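Local coordinates for protein putative methylthioribose-1-phosphate isomerase (Pyrococcus horikoshii OT3, PDB 6A34) that probably catalyses the interconversion of 5-methylthioribose 1-phosphate and 5-methylthioribulose 1-phosphate in the methionine salvage pathway, at residues 3-8 against 150-155; 13-18 against 139-144; 27-32 against 170-175; 94-99 against 108-113. One frame throughout, in Å; residues are numbered along the deposited sequence.

Interaction 1: 3-8 against 150-155; sequences IRYTPK and MGHYGA
His152 fills the tight part of this contact: its imidazole points from the helix into the N-terminal arm, which wraps it with Ile3, Arg4 and Tyr5. Ile3 CA stands over one ring face, 4.2 Å from the centroid of the His152 ring and only 8° off its normal, a CH-pi contact. Ile3 keeps CG1 beside its own nitrogen (chi1 -49°), which leaves CG2 anti to that nitrogen and 3.7 Å from His152 CE1. Tyr5 N, approaching the ring obliquely, gives His152 NE2 a weak hydrogen bond, 3.4 Å long and bent to 136°. Tyr5 CB lies in the plane of the imidazole, and the tyrosine and histidine rings meet rim to rim without stacking. Since His152 ND1 bonds to Leu148 O one turn back, that nitrogen probably carries the proton and NE2 is left to accept, which also fixes the ring's rotation.

The outer side is looser and wetter. The Arg4 guanidinium stands perpendicular to the imidazole and keeps its NE 4.0 Å from His152 CD2. A water held 2.7 Å from Arg4 NH2 and 2.8 Å from His152 O spans the gap, while Asp190 takes both a salt bridge from Arg4 and a hydrogen bond with Tyr5 OH. Such a docking marks an extended N-terminal arm laid across the end of the long helix 125-157, beside helix 180-189 of the Rossmann-like domain.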
loop_
_atom_site.group_PDB
_atom_site.type_symbol
_atom_site.label_atom_id
_atom_site.label_comp_id
_atom_site.label_asym_id
_atom_site.label_seq_id
_atom_site.Cartn_x
_atom_site.Cartn_y
_atom_site.Cartn_z
ATOM N N ILE A 3 10.162 35.859 4.152
ATOM C CA ILE A 3 9.449 35.055 5.104
ATOM C C ILE A 3 8.273 35.898 5.618
ATOM O O ILE A 3 8.488 36.919 6.260
ATOM C CB ILE A 3 10.396 34.608 6.243
ATOM C CG1 ILE A 3 11.707 34.008 5.719
ATOM C CG2 ILE A 3 9.686 33.667 7.196
ATOM C CD1 ILE A 3 11.545 33.056 4.565
ATOM N N ARG A 4 7.051 35.452 5.310
ATOM C CA ARG A 4 5.817 36.145 5.598
ATOM C C ARG A 4 5.170 35.585 6.872
ATOM O O ARG A 4 4.273 36.223 7.441
ATOM C CB ARG A 4 4.837 36.008 4.422
ATOM C CG ARG A 4 5.301 36.674 3.130
ATOM C CD ARG A 4 4.511 36.276 1.880
ATOM N NE ARG A 4 4.584 34.853 1.528
ATOM C CZ ARG A 4 3.528 34.040 1.455
ATOM N NH1 ARG A 4 2.347 34.429 1.930
ATOM N NH2 ARG A 4 3.660 32.845 0.887
ATOM N N TYR A 5 5.572 34.379 7.290
ATOM C CA TYR A 5 4.952 33.717 8.437
ATOM C C TYR A 5 6.027 33.336 9.462
ATOM O O TYR A 5 7.157 33.078 9.100
ATOM C CB TYR A 5 4.128 32.500 8.003
ATOM C CG TYR A 5 2.946 32.799 7.112
ATOM C CD1 TYR A 5 1.764 33.308 7.634
ATOM C CD2 TYR A 5 2.999 32.548 5.746
ATOM C CE1 TYR A 5 0.672 33.571 6.822
ATOM C CE2 TYR A 5 1.928 32.817 4.918
ATOM C CZ TYR A 5 0.764 33.334 5.460
ATOM O OH TYR A 5 -0.309 33.580 4.659
ATOM N N THR A 6 5.639 33.358 10.743
ATOM C CA THR A 6 6.394 32.769 11.846
ATOM C C THR A 6 5.920 31.330 12.048
ATOM O O THR A 6 4.814 30.970 11.645
ATOM C CB THR A 6 6.203 33.573 13.144
ATOM O OG1 THR A 6 4.832 33.436 13.490
ATOM C CG2 THR A 6 6.561 35.047 13.039
ATOM N N PRO A 7 6.735 30.458 12.677
ATOM C CA PRO A 7 6.303 29.108 13.017
ATOM C C PRO A 7 4.921 29.044 13.657
ATOM O O PRO A 7 4.152 28.213 13.260
ATOM C CB PRO A 7 7.366 28.657 14.011
ATOM C CG PRO A 7 8.607 29.322 13.506
ATOM C CD PRO A 7 8.141 30.684 13.034
ATOM N N LYS A 8 4.618 29.974 14.568
ATOM C CA LYS A 8 3.395 29.932 15.386
ATOM C C LYS A 8 2.180 30.298 14.552
ATOM O O LYS A 8 1.065 29.911 14.884
ATOM C CB LYS A 8 3.464 30.886 16.585
ATOM C CG LYS A 8 3.838 30.206 17.898
ATOM C CD LYS A 8 4.372 31.141 18.976
ATOM C CE LYS A 8 4.649 30.408 20.274
ATOM N NZ LYS A 8 5.428 31.233 21.233
ATOM N N MET A 150 12.256 26.771 3.222
ATOM C CA MET A 150 11.759 25.738 2.297
ATOM C C MET A 150 10.264 25.948 2.025
ATOM O O MET A 150 9.831 25.841 0.914
ATOM C CB MET A 150 11.916 24.335 2.884
ATOM C CG MET A 150 13.156 23.608 2.465
ATOM S SD MET A 150 13.259 22.074 3.448
ATOM C CE MET A 150 14.371 22.560 4.767
ATOM N N GLY A 151 9.482 26.194 3.078
ATOM C CA GLY A 151 8.036 26.301 2.977
ATOM C C GLY A 151 7.632 27.409 2.024
ATOM O O GLY A 151 6.729 27.228 1.194
ATOM N N HIS A 152 8.281 28.572 2.181
ATOM C CA HIS A 152 7.955 29.768 1.393
ATOM C C HIS A 152 8.449 29.584 -0.046
ATOM O O HIS A 152 7.724 29.958 -0.976
ATOM C CB HIS A 152 8.496 31.062 2.039
ATOM C CG HIS A 152 7.814 31.412 3.317
ATOM N ND1 HIS A 152 8.159 30.829 4.519
ATOM C CD2 HIS A 152 6.760 32.214 3.579
ATOM C CE1 HIS A 152 7.361 31.289 5.475
ATOM N NE2 HIS A 152 6.489 32.130 4.925
ATOM N N TYR A 153 9.649 29.013 -0.229
ATOM C CA TYR A 153 10.161 28.718 -1.597
ATOM C C TYR A 153 9.246 27.726 -2.319
ATOM O O TYR A 153 8.877 27.959 -3.447
ATOM C CB TYR A 153 11.556 28.116 -1.582
ATOM C CG TYR A 153 12.659 29.117 -1.387
ATOM C CD1 TYR A 153 12.822 30.167 -2.274
ATOM C CD2 TYR A 153 13.581 28.976 -0.358
ATOM C CE1 TYR A 153 13.854 31.076 -2.130
ATOM C CE2 TYR A 153 14.604 29.888 -0.186
ATOM C CZ TYR A 153 14.736 30.940 -1.075
ATOM O OH TYR A 153 15.750 31.823 -0.949
ATOM N N GLY A 154 8.829 26.670 -1.608
ATOM C CA GLY A 154 7.959 25.647 -2.178
ATOM C C GLY A 154 6.578 26.187 -2.488
ATOM O O GLY A 154 5.992 25.836 -3.494
ATOM N N ALA A 155 6.055 27.041 -1.604
ATOM C CA ALA A 155 4.718 27.604 -1.782
ATOM C C ALA A 155 4.650 28.513 -3.027
ATOM O O ALA A 155 3.574 28.634 -3.595
ATOM C CB ALA A 155 4.286 28.334 -0.531
HETATM O O HOH W 1 5.985 32.114 -0.351
#

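Interaction 2: 13-18 against 139-144; sequences LPRTVE and IADEDV
Arg15 and Asp141 form the salt bridge of this contact, which ties the turn leading into the small antiparallel sheet 17-20/23-27/38-41 to the middle of the long helix 125-157.

The charged part is a single straight bond. Arg15 NH1 donates to Asp141 OD1 over 2.7 Å with an angle of 169° at the hydrogen, and the oxygen lies close to the guanidinium plane. The two flat groups, however, are turned 82° against each other, so the carboxylate does not offer both oxygens to both nitrogens as in a two-pronged pair. Asp141 gets there by holding CG beside its own nitrogen (chi1 -64°), which swings OD1 round the helix toward the arginine although its CB does not face that way.

The apolar part lies across the guanidinium. Val144, one turn along the helix from Ala140, sets its CG2 methyl over the centre of the group, 3.8 Å from Arg15 CZ. Ala140 CB approaches the end of the same group, 3.6 Å from Arg15 NH1. His176 packs on both Arg15 and Val144.

With an alanine in place of Arg15, the Asp141 carboxylate would probably lose its charged mate and Val144 CG2 the flat group that lies on it.

As for the backbone, Thr16 bonds to Ile27 and Val175, which probably steadies the root of the arginine. From there its chain bends at chi2 and again at chi3, and Arg15 NE passes 4.0 Å from Val144 CG2.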
loop_
_atom_site.group_PDB
_atom_site.type_symbol
_atom_site.label_atom_id
_atom_site.label_comp_id
_atom_site.label_asym_id
_atom_site.label_seq_id
_atom_site.Cartn_x
_atom_site.Cartn_y
_atom_site.Cartn_z
ATOM N N LEU A 13 1.079 23.090 16.764
ATOM C CA LEU A 13 1.879 22.104 17.424
ATOM C C LEU A 13 3.056 22.785 18.111
ATOM O O LEU A 13 3.648 23.714 17.549
ATOM C CB LEU A 13 2.409 21.094 16.396
ATOM C CG LEU A 13 1.390 20.107 15.827
ATOM C CD1 LEU A 13 1.995 19.321 14.676
ATOM C CD2 LEU A 13 0.865 19.154 16.888
ATOM N N PRO A 14 3.492 22.258 19.278
ATOM C CA PRO A 14 4.789 22.615 19.846
ATOM C C PRO A 14 5.903 21.993 19.002
ATOM O O PRO A 14 5.638 21.109 18.164
ATOM C CB PRO A 14 4.803 21.912 21.209
ATOM C CG PRO A 14 3.984 20.666 20.936
ATOM C CD PRO A 14 2.883 21.129 19.995
ATOM N N ARG A 15 7.135 22.448 19.242
ATOM C CA ARG A 15 8.296 21.838 18.672
ATOM C C ARG A 15 8.281 20.348 19.042
ATOM O O ARG A 15 7.777 19.954 20.085
ATOM C CB ARG A 15 9.555 22.600 19.094
ATOM C CG ARG A 15 9.885 23.746 18.154
ATOM C CD ARG A 15 10.516 25.023 18.653
ATOM N NE ARG A 15 11.931 24.967 18.411
ATOM C CZ ARG A 15 12.772 25.957 18.096
ATOM N NH1 ARG A 15 14.045 25.736 18.326
ATOM N NH2 ARG A 15 12.415 27.091 17.524
ATOM N N THR A 16 8.770 19.541 18.104
ATOM C CA THR A 16 8.905 18.093 18.223
ATOM C C THR A 16 9.815 17.754 19.404
ATOM O O THR A 16 9.618 16.759 20.070
ATOM C CB THR A 16 9.469 17.509 16.918
ATOM O OG1 THR A 16 8.525 17.796 15.885
ATOM C CG2 THR A 16 9.762 16.030 16.998
ATOM N N VAL A 17 10.831 18.591 19.592
ATOM C CA VAL A 17 11.795 18.536 20.669
ATOM C C VAL A 17 12.054 19.987 21.084
ATOM O O VAL A 17 12.318 20.832 20.186
ATOM C CB VAL A 17 13.122 17.875 20.239
ATOM C CG1 VAL A 17 14.077 17.705 21.408
ATOM C CG2 VAL A 17 12.919 16.542 19.553
ATOM N N GLU A 18 12.047 20.236 22.405
ATOM C CA GLU A 18 12.241 21.577 23.033
ATOM C C GLU A 18 13.140 21.405 24.280
ATOM O O GLU A 18 13.157 20.329 24.931
ATOM C CB GLU A 18 10.876 22.158 23.422
ATOM C CG GLU A 18 10.625 23.612 23.054
ATOM C CD GLU A 18 9.133 23.935 23.146
ATOM O OE1 GLU A 18 8.544 23.588 24.197
ATOM O OE2 GLU A 18 8.527 24.443 22.144
ATOM N N ILE A 139 21.397 24.431 16.923
ATOM C CA ILE A 139 21.114 23.259 16.131
ATOM C C ILE A 139 19.603 23.188 15.880
ATOM O O ILE A 139 19.165 23.070 14.744
ATOM C CB ILE A 139 21.687 21.998 16.799
ATOM C CG1 ILE A 139 23.216 22.042 16.801
ATOM C CG2 ILE A 139 21.176 20.716 16.126
ATOM C CD1 ILE A 139 23.858 21.051 17.763
ATOM N N ALA A 140 18.805 23.333 16.940
ATOM C CA ALA A 140 17.367 23.246 16.820
ATOM C C ALA A 140 16.860 24.385 15.935
ATOM O O ALA A 140 16.128 24.107 14.992
ATOM C CB ALA A 140 16.692 23.254 18.162
ATOM N N ASP A 141 17.271 25.629 16.230
ATOM C CA ASP A 141 16.737 26.818 15.558
ATOM C C ASP A 141 17.091 26.827 14.063
ATOM O O ASP A 141 16.343 27.371 13.275
ATOM C CB ASP A 141 17.238 28.126 16.187
ATOM C CG ASP A 141 16.794 28.344 17.627
ATOM O OD1 ASP A 141 15.756 27.763 18.018
ATOM O OD2 ASP A 141 17.542 29.031 18.373
ATOM N N GLU A 142 18.259 26.304 13.704
ATOM C CA GLU A 142 18.705 26.220 12.315
ATOM C C GLU A 142 17.755 25.312 11.520
ATOM O O GLU A 142 17.493 25.564 10.354
ATOM C CB GLU A 142 20.133 25.665 12.212
ATOM C CG GLU A 142 21.199 26.748 12.337
ATOM C CD GLU A 142 22.570 26.275 12.803
ATOM O OE1 GLU A 142 22.879 25.074 12.639
ATOM O OE2 GLU A 142 23.326 27.110 13.352
ATOM N N ASP A 143 17.302 24.221 12.144
ATOM C CA ASP A 143 16.412 23.319 11.469
ATOM C C ASP A 143 15.109 24.060 11.197
ATOM O O ASP A 143 14.609 24.073 10.064
ATOM C CB ASP A 143 16.128 22.043 12.245
ATOM C CG ASP A 143 15.325 21.079 11.395
ATOM O OD1 ASP A 143 15.872 20.624 10.367
ATOM O OD2 ASP A 143 14.152 20.850 11.731
ATOM N N VAL A 144 14.636 24.776 12.213
ATOM C CA VAL A 144 13.365 25.448 12.116
ATOM C C VAL A 144 13.461 26.540 11.058
ATOM O O VAL A 144 12.497 26.724 10.305
ATOM C CB VAL A 144 12.844 25.976 13.466
ATOM C CG1 VAL A 144 11.520 26.724 13.312
ATOM C CG2 VAL A 144 12.658 24.849 14.465
#

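Interaction 3: 27-32 against 170-175; sequences INQRLL and GSLATV
Gln29 holds CG beside its own nitrogen (chi1 -61°) and runs extended beyond it, which carries its amide to the backbone of Leu172. Leu172 has nearly the same first torsion, and its chain slides past the glutamine in the opposite direction, leaving its two methyls to the leucine and isoleucine of the other loop.

Gln29 NE2 donates to Leu172 O at 2.8 Å. The donor lies in the carbonyl plane and on a lone pair, but the oxygen sits 25° out of the glutamine amide plane and the bond is bent to 141°. The other end of the amide, Gln29 OE1, packs 3.6 Å from Leu172 CB and accepts from Arg57 NH1. Arg57 is predicted to bind substrate, so Gln29 is probably a second-shell residue linking that arginine to the 3-10 turn 171-173, which follows strand 161-165 of the mainly parallel, Rossmann-like sheet. A leucine in its place can make neither bond, and would probably leave Leu172 O without this donor and the Arg57 side chain freer to turn.

An Asx turn at Asn28 shapes the loop that carries Gln29. The apolar half of the contact is all methyl groups. Leu32 and Leu172 meet tip to tip, CD1 to CD1 at 3.8 Å, whereas Ile27 crosses the leucine at about a right angle and brings its CD1 to 3.9 Å from Leu172 CD2. Leu210 and Trp213 of helix 206-217 pack against both leucines.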
loop_
_atom_site.group_PDB
_atom_site.type_symbol
_atom_site.label_atom_id
_atom_site.label_comp_id
_atom_site.label_asym_id
_atom_site.label_seq_id
_atom_site.Cartn_x
_atom_site.Cartn_y
_atom_site.Cartn_z
ATOM N N ILE A 27 7.478 15.444 21.880
ATOM C CA ILE A 27 6.257 14.802 21.481
ATOM C C ILE A 27 6.523 13.294 21.483
ATOM O O ILE A 27 7.581 12.875 21.046
ATOM C CB ILE A 27 5.778 15.299 20.110
ATOM C CG1 ILE A 27 5.369 16.767 20.182
ATOM C CG2 ILE A 27 4.640 14.416 19.594
ATOM C CD1 ILE A 27 5.106 17.381 18.831
ATOM N N ASN A 28 5.597 12.508 22.049
ATOM C CA ASN A 28 5.755 11.068 22.103
ATOM C C ASN A 28 5.156 10.466 20.834
ATOM O O ASN A 28 3.936 10.218 20.757
ATOM C CB ASN A 28 5.108 10.421 23.327
ATOM C CG ASN A 28 5.588 8.999 23.513
ATOM O OD1 ASN A 28 5.813 8.284 22.533
ATOM N ND2 ASN A 28 5.834 8.616 24.756
ATOM N N GLN A 29 6.033 10.199 19.868
ATOM C CA GLN A 29 5.625 9.756 18.536
ATOM C C GLN A 29 5.274 8.259 18.564
ATOM O O GLN A 29 4.723 7.767 17.583
ATOM C CB GLN A 29 6.715 10.096 17.511
ATOM C CG GLN A 29 6.999 11.601 17.398
ATOM C CD GLN A 29 7.740 11.996 16.139
ATOM O OE1 GLN A 29 7.432 11.506 15.053
ATOM N NE2 GLN A 29 8.724 12.885 16.270
ATOM N N ARG A 30 5.567 7.555 19.673
ATOM C CA ARG A 30 5.124 6.160 19.850
ATOM C C ARG A 30 3.639 6.078 20.217
ATOM O O ARG A 30 3.032 5.072 19.976
ATOM C CB ARG A 30 5.901 5.431 20.946
ATOM C CG ARG A 30 7.319 5.063 20.548
ATOM C CD ARG A 30 8.202 5.077 21.790
ATOM N NE ARG A 30 7.623 4.349 22.914
ATOM C CZ ARG A 30 7.684 3.027 23.065
ATOM N NH1 ARG A 30 8.355 2.282 22.194
ATOM N NH2 ARG A 30 7.065 2.460 24.084
ATOM N N LEU A 31 3.075 7.120 20.822
ATOM C CA LEU A 31 1.687 7.072 21.278
ATOM C C LEU A 31 0.734 7.537 20.164
ATOM O O LEU A 31 -0.455 7.265 20.224
ATOM C CB LEU A 31 1.544 7.917 22.556
ATOM C CG LEU A 31 2.343 7.410 23.760
ATOM C CD1 LEU A 31 2.172 8.308 24.985
ATOM C CD2 LEU A 31 1.979 5.965 24.104
ATOM N N LEU A 32 1.262 8.215 19.137
ATOM C CA LEU A 32 0.415 8.760 18.077
ATOM C C LEU A 32 -0.049 7.606 17.198
ATOM O O LEU A 32 0.671 6.608 17.061
ATOM C CB LEU A 32 1.184 9.813 17.266
ATOM C CG LEU A 32 1.458 11.126 18.000
ATOM C CD1 LEU A 32 2.361 12.029 17.179
ATOM C CD2 LEU A 32 0.171 11.846 18.372
ATOM N N GLY A 170 6.599 16.092 7.816
ATOM C CA GLY A 170 5.916 17.162 8.538
ATOM C C GLY A 170 6.698 17.608 9.769
ATOM O O GLY A 170 7.891 17.322 9.909
ATOM N N SER A 171 5.992 18.292 10.671
ATOM C CA SER A 171 6.554 18.877 11.845
ATOM C C SER A 171 7.169 17.783 12.711
ATOM O O SER A 171 8.224 17.950 13.226
ATOM C CB SER A 171 5.514 19.648 12.573
ATOM O OG SER A 171 6.080 20.439 13.591
ATOM N N LEU A 172 6.525 16.617 12.766
ATOM C CA LEU A 172 7.020 15.506 13.586
ATOM C C LEU A 172 8.364 14.952 13.081
ATOM O O LEU A 172 9.074 14.319 13.848
ATOM C CB LEU A 172 5.962 14.406 13.595
ATOM C CG LEU A 172 4.616 14.805 14.186
ATOM C CD1 LEU A 172 3.606 13.696 13.953
ATOM C CD2 LEU A 172 4.745 15.115 15.670
ATOM N N ALA A 173 8.696 15.146 11.797
ATOM C CA ALA A 173 9.963 14.604 11.216
ATOM C C ALA A 173 11.127 15.605 11.357
ATOM O O ALA A 173 12.245 15.355 10.892
ATOM C CB ALA A 173 9.749 14.264 9.752
ATOM N N THR A 174 10.843 16.762 11.950
ATOM C CA THR A 174 11.789 17.830 12.122
ATOM C C THR A 174 11.627 18.417 13.531
ATOM O O THR A 174 10.810 17.944 14.334
ATOM C CB THR A 174 11.541 18.894 11.051
ATOM O OG1 THR A 174 10.267 19.497 11.291
ATOM C CG2 THR A 174 11.557 18.302 9.660
ATOM N N VAL A 175 12.380 19.487 13.794
ATOM C CA VAL A 175 12.272 20.227 15.024
ATOM C C VAL A 175 10.946 20.971 14.996
ATOM O O VAL A 175 10.238 20.958 15.994
ATOM C CB VAL A 175 13.465 21.164 15.237
ATOM C CG1 VAL A 175 13.306 22.001 16.496
ATOM C CG2 VAL A 175 14.755 20.386 15.247
#

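Interaction 4: 94-99 against 108-113; sequences EILKNT and WALNRI
Leu110 makes the contact by reaching across to the end of helix 82-97, where it meets Leu96 and Lys97. Its CB points at that helix and begins the reach. CG follows beside the residue's own nitrogen, and with chi2 at 179° the chain runs on outstretched, so that CD1 is the atom carried furthest across. CD1 lands on backbone rather than on a side-chain tip: it lies 3.5 Å from Lys97 N and 3.7 Å from Leu96 C, the two atoms of the peptide link between those residues. Around this seat stand the two beta carbons, with Leu96 CB at 4.0 Å from Leu110 CD1 and Lys97 CB at 4.1 Å from it. The second methyl, Leu110 CD2, brushes Leu96 CB at 4.2 Å. No polar bond crosses between 94-99 and 108-113; one methyl pressed on a helix backbone does most of the work.

Of the Lys97 side chain, the beta carbon is what meets Leu110. The chain runs extended, and NZ bonds to Tyr93 OH, the same hydroxyl that Asn111 OD1 meets, so Tyr93 ties the polar rims of the two helices together. Just past the end of the helix, Thr99 OG1 donates to Leu96 O at 2.8 Å and occupies a carbonyl at its C-terminal end, just ahead of Arg100, a predicted substrate-binding residue.

The pair is a helical hairpin, with helix 104-119 turning back along 82-97. Helix 59-76 packs against it through Leu70, which touches Leu96, Leu110 and Ile113, while helix 125-157 lies against 104-119 at Ile113 and helix 44-52 borders Thr99.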
loop_
_atom_site.group_PDB
_atom_site.type_symbol
_atom_site.label_atom_id
_atom_site.label_comp_id
_atom_site.label_asym_id
_atom_site.label_seq_id
_atom_site.Cartn_x
_atom_site.Cartn_y
_atom_site.Cartn_z
ATOM N N GLU A 94 29.233 10.042 24.684
ATOM C CA GLU A 94 29.279 8.626 24.329
ATOM C C GLU A 94 27.918 7.952 24.533
ATOM O O GLU A 94 27.499 7.171 23.692
ATOM C CB GLU A 94 30.335 7.876 25.147
ATOM C CG GLU A 94 31.748 8.113 24.657
ATOM C CD GLU A 94 32.019 7.585 23.257
ATOM O OE1 GLU A 94 32.562 8.359 22.432
ATOM O OE2 GLU A 94 31.684 6.401 22.993
ATOM N N ILE A 95 27.261 8.214 25.660
ATOM C CA ILE A 95 25.949 7.644 25.914
ATOM C C ILE A 95 24.986 8.023 24.772
ATOM O O ILE A 95 24.216 7.200 24.276
ATOM C CB ILE A 95 25.446 8.075 27.301
ATOM C CG1 ILE A 95 26.228 7.358 28.410
ATOM C CG2 ILE A 95 23.948 7.853 27.437
ATOM C CD1 ILE A 95 25.831 7.739 29.844
ATOM N N LEU A 96 25.056 9.270 24.313
ATOM C CA LEU A 96 24.109 9.772 23.349
ATOM C C LEU A 96 24.488 9.313 21.929
ATOM O O LEU A 96 23.599 9.108 21.059
ATOM C CB LEU A 96 24.060 11.297 23.487
ATOM C CG LEU A 96 23.421 11.791 24.785
ATOM C CD1 LEU A 96 23.793 13.231 25.086
ATOM C CD2 LEU A 96 21.914 11.621 24.722
ATOM N N LYS A 97 25.796 9.154 21.695
ATOM C CA LYS A 97 26.323 8.712 20.410
ATOM C C LYS A 97 25.783 7.313 20.081
ATOM O O LYS A 97 25.370 7.065 18.943
ATOM C CB LYS A 97 27.854 8.728 20.442
ATOM C CG LYS A 97 28.534 8.628 19.086
ATOM C CD LYS A 97 30.020 8.413 19.191
ATOM C CE LYS A 97 30.734 8.751 17.901
ATOM N NZ LYS A 97 32.159 9.090 18.129
ATOM N N ASN A 98 25.744 6.434 21.097
ATOM C CA ASN A 98 25.476 4.990 20.958
ATOM C C ASN A 98 23.990 4.686 21.210
ATOM O O ASN A 98 23.645 3.755 21.924
ATOM C CB ASN A 98 26.390 4.182 21.886
ATOM C CG ASN A 98 27.852 4.565 21.747
ATOM O OD1 ASN A 98 28.535 4.810 22.741
ATOM N ND2 ASN A 98 28.346 4.644 20.521
ATOM N N THR A 99 23.104 5.497 20.634
ATOM C CA THR A 99 21.676 5.226 20.694
ATOM C C THR A 99 21.268 4.596 19.359
ATOM O O THR A 99 20.794 3.464 19.310
ATOM C CB THR A 99 20.883 6.489 21.046
ATOM O OG1 THR A 99 21.403 7.570 20.270
ATOM C CG2 THR A 99 20.939 6.823 22.522
ATOM N N TRP A 108 26.371 14.443 13.508
ATOM C CA TRP A 108 26.687 15.847 13.227
ATOM C C TRP A 108 26.523 16.670 14.513
ATOM O O TRP A 108 27.399 17.444 14.841
ATOM C CB TRP A 108 25.821 16.470 12.126
ATOM C CG TRP A 108 26.033 15.952 10.739
ATOM C CD1 TRP A 108 27.147 15.349 10.225
ATOM C CD2 TRP A 108 25.079 16.039 9.658
ATOM N NE1 TRP A 108 26.941 15.027 8.910
ATOM C CE2 TRP A 108 25.682 15.434 8.531
ATOM C CE3 TRP A 108 23.775 16.550 9.537
ATOM C CZ2 TRP A 108 25.016 15.333 7.304
ATOM C CZ3 TRP A 108 23.121 16.443 8.326
ATOM C CH2 TRP A 108 23.738 15.844 7.226
ATOM N N ALA A 109 25.382 16.513 15.199
ATOM C CA ALA A 109 24.986 17.426 16.257
ATOM C C ALA A 109 25.950 17.303 17.442
ATOM O O ALA A 109 26.446 18.327 17.946
ATOM C CB ALA A 109 23.570 17.154 16.679
ATOM N N LEU A 110 26.208 16.056 17.851
ATOM C CA LEU A 110 27.055 15.765 18.964
ATOM C C LEU A 110 28.476 16.228 18.679
ATOM O O LEU A 110 29.077 16.871 19.518
ATOM C CB LEU A 110 27.047 14.266 19.261
ATOM C CG LEU A 110 25.739 13.744 19.836
ATOM C CD1 LEU A 110 25.819 12.238 20.069
ATOM C CD2 LEU A 110 25.379 14.481 21.118
ATOM N N ASN A 111 28.997 15.861 17.512
ATOM C CA ASN A 111 30.339 16.224 17.112
ATOM C C ASN A 111 30.529 17.743 17.016
ATOM O O ASN A 111 31.616 18.245 17.250
ATOM C CB ASN A 111 30.718 15.597 15.771
ATOM C CG ASN A 111 31.750 14.520 15.975
ATOM O OD1 ASN A 111 31.411 13.379 16.293
ATOM N ND2 ASN A 111 33.011 14.913 15.878
ATOM N N ARG A 112 29.506 18.452 16.559
ATOM C CA ARG A 112 29.519 19.914 16.484
ATOM C C ARG A 112 29.745 20.523 17.885
ATOM O O ARG A 112 30.457 21.516 18.021
ATOM C CB ARG A 112 28.186 20.393 15.912
ATOM C CG ARG A 112 28.046 21.902 15.789
ATOM C CD ARG A 112 26.780 22.290 15.041
ATOM N NE ARG A 112 26.477 23.714 15.155
ATOM C CZ ARG A 112 25.533 24.304 14.470
ATOM N NH1 ARG A 112 24.743 23.559 13.712
ATOM N NH2 ARG A 112 25.377 25.618 14.526
ATOM N N ILE A 113 29.124 19.923 18.912
ATOM C CA ILE A 113 29.225 20.435 20.280
ATOM C C ILE A 113 30.560 20.008 20.915
ATOM O O ILE A 113 31.301 20.849 21.405
ATOM C CB ILE A 113 28.008 19.991 21.091
ATOM C CG1 ILE A 113 26.750 20.633 20.497
ATOM C CG2 ILE A 113 28.218 20.306 22.571
ATOM C CD1 ILE A 113 25.491 20.305 21.246
#

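How the interactions relate
Along the chain the first segments come in the order 1, 2, 3, 4, and the partner of 4 follows at once, whereas those of 2, 1 and 3 lie much later. Interactions 1 and 2 share helix 125-157, with centres about 15 Å apart, and touch through Pro7 and Val144. The centres of interactions 2 and 3 are about 11 Å apart, and Asp143 and Thr16 bond to the 170-175 loop. Those of interactions 2 and 4 are about 18 Å apart, the two joined by the Glu142-Arg112 salt bridge and by Ile139. The long helix thus connects the N-terminal arm, the small antiparallel sheet and the helical hairpin, while interaction 3 ties that sheet to the Rossmann-like domain near predicted substrate-binding residues.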